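Side-chain contact in putative integron gene cassette protein (Uncultured bacterium, PDB 3FUY), which is of unknown function but is probably encoded by a mobile integron gene cassette and folds as a mixed beta sheet packed against helices: residues B[62-65]-B[66-70]. Residues are numbered along the deposited sequence; the frame is centred on the assembly and turned at random.
Sequences IDLC and LDKMK
Cys65 and Met69, one turn apart, meet sulfur to selenium: the thiol SG lies 4.1 Å from SE of Met69, a selenomethionine. The cysteine sulfur stands anti to the backbone N (chi1 -172°), whereas the longer chain starts beside its own N and turns about its CG–SE bond (chi3 74°). Small and flexible apolar groups suit this buried face, where both lie on Ile37 and Met69 also reaches Ile94 and Ala46. Ile62 and Leu66 make a looser branched pair, CG2 to CD1 at 4.4 Å; Ile62 also packs on Phe40 of a second subunit. Next to Cys65, and like it against Val97 of strand 91-100, Leu64 CD2 rests 3.9 Å from CG of Lys68, so the lysine's aliphatic root serves as apolar packing.

The i to i+4 spacing is that of the amphipathic helix 59-79, which lies against the mixed sheet and whose backbone hydrogen bonds join each of these pairs, as Leu66 N to Ile62 O at 2.8 Å.

Lys68 NZ and Asp63 OD2 find their strongest polar partners beyond residues 62-70. The Lys68 ammonium is gripped by Asp145 in a salt bridge and by hydrogen bonds to Thr151 and the Leu139 carbonyl, which probably compensate the charge of this buried lysine. Asp67 N bonds Asp63 O at 2.9 Å, and the planes of their carboxylates are turned 61° against each other, OD2 to OD2 at 4.1 Å; their mutual repulsion is probably eased by His147, whose NE2 hydrogen-bonds Asp63 OD2 and whose side chain also touches Asp67.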
loop_
_atom_site.group_PDB
_atom_site.type_symbol
_atom_site.label_atom_id
_atom_site.label_comp_id
_atom_site.label_asym_id
_atom_site.label_seq_id
_atom_site.Cartn_x
_atom_site.Cartn_y
_atom_site.Cartn_z
ATOM N N ILE B 62 -9.261 -3.388 -11.925
ATOM C CA ILE B 62 -7.972 -4.043 -11.745
ATOM C C ILE B 62 -7.765 -5.124 -12.804
ATOM O O ILE B 62 -6.682 -5.243 -13.355
ATOM C CB ILE B 62 -7.822 -4.609 -10.312
ATOM C CG1 ILE B 62 -7.646 -3.446 -9.327
ATOM C CG2 ILE B 62 -6.628 -5.562 -10.220
ATOM C CD1 ILE B 62 -7.952 -3.828 -7.868
ATOM N N ASP B 63 -8.810 -5.894 -13.107
ATOM C CA ASP B 63 -8.719 -6.907 -14.154
ATOM C C ASP B 63 -8.409 -6.269 -15.521
ATOM O O ASP B 63 -7.633 -6.811 -16.308
ATOM C CB ASP B 63 -10.012 -7.722 -14.238
ATOM C CG ASP B 63 -9.830 -9.001 -15.034
ATOM O OD1 ASP B 63 -8.994 -9.827 -14.630
ATOM O OD2 ASP B 63 -10.499 -9.172 -16.074
ATOM N N LEU B 64 -9.017 -5.113 -15.785
ATOM C CA LEU B 64 -8.743 -4.341 -17.000
ATOM C C LEU B 64 -7.266 -3.987 -17.027
ATOM O O LEU B 64 -6.567 -4.207 -18.019
ATOM C CB LEU B 64 -9.593 -3.063 -17.026
ATOM C CG LEU B 64 -9.488 -2.198 -18.290
ATOM C CD1 LEU B 64 -10.753 -1.383 -18.430
ATOM C CD2 LEU B 64 -8.291 -1.277 -18.237
ATOM N N CYS B 65 -6.778 -3.465 -15.910
ATOM C CA CYS B 65 -5.365 -3.131 -15.826
ATOM C C CYS B 65 -4.480 -4.358 -16.097
ATOM O O CYS B 65 -3.519 -4.284 -16.868
ATOM C CB CYS B 65 -5.037 -2.472 -14.481
ATOM S SG CYS B 65 -3.369 -1.816 -14.404
ATOM N N LEU B 66 -4.817 -5.497 -15.492
ATOM C CA LEU B 66 -4.056 -6.719 -15.758
ATOM C C LEU B 66 -4.079 -7.104 -17.246
ATOM O O LEU B 66 -3.070 -7.553 -17.791
ATOM C CB LEU B 66 -4.551 -7.881 -14.889
ATOM C CG LEU B 66 -4.270 -7.728 -13.384
ATOM C CD1 LEU B 66 -4.940 -8.841 -12.579
ATOM C CD2 LEU B 66 -2.777 -7.696 -13.121
ATOM N N ASP B 67 -5.225 -6.938 -17.904
ATOM C CA ASP B 67 -5.295 -7.257 -19.326
ATOM C C ASP B 67 -4.401 -6.343 -20.175
ATOM O O ASP B 67 -3.747 -6.810 -21.110
ATOM C CB ASP B 67 -6.739 -7.233 -19.835
ATOM C CG ASP B 67 -7.500 -8.521 -19.512
ATOM O OD1 ASP B 67 -6.882 -9.494 -19.036
ATOM O OD2 ASP B 67 -8.729 -8.560 -19.746
ATOM N N LYS B 68 -4.370 -5.045 -19.856
ATOM C CA LYS B 68 -3.493 -4.130 -20.582
ATOM C C LYS B 68 -2.008 -4.411 -20.270
ATOM O O LYS B 68 -1.147 -4.292 -21.139
ATOM C CB LYS B 68 -3.845 -2.655 -20.286
ATOM C CG LYS B 68 -5.290 -2.261 -20.606
ATOM C CD LYS B 68 -5.678 -2.649 -22.029
ATOM C CE LYS B 68 -7.203 -2.574 -22.216
ATOM N NZ LYS B 68 -7.617 -2.802 -23.630
HETATM N N MSE B 69 -1.705 -4.788 -19.029
HETATM C CA MSE B 69 -0.336 -5.211 -18.697
HETATM C C MSE B 69 0.056 -6.391 -19.570
HETATM O O MSE B 69 1.170 -6.460 -20.076
HETATM C CB MSE B 69 -0.209 -5.584 -17.214
HETATM C CG MSE B 69 -0.460 -4.382 -16.320
HETATM SE SE MSE B 69 -0.550 -4.828 -14.426
HETATM C CE MSE B 69 1.343 -5.157 -14.080
ATOM N N LYS B 70 -0.884 -7.309 -19.775
ATOM C CA LYS B 70 -0.614 -8.442 -20.638
ATOM C C LYS B 70 -0.443 -7.989 -22.106
ATOM O O LYS B 70 0.425 -8.479 -22.818
ATOM C CB LYS B 70 -1.722 -9.484 -20.518
ATOM C CG LYS B 70 -1.495 -10.709 -21.420
ATOM C CD LYS B 70 -2.596 -11.750 -21.242
ATOM C CE LYS B 70 -2.326 -12.978 -22.107
ATOM N NZ LYS B 70 -2.157 -12.634 -23.545
#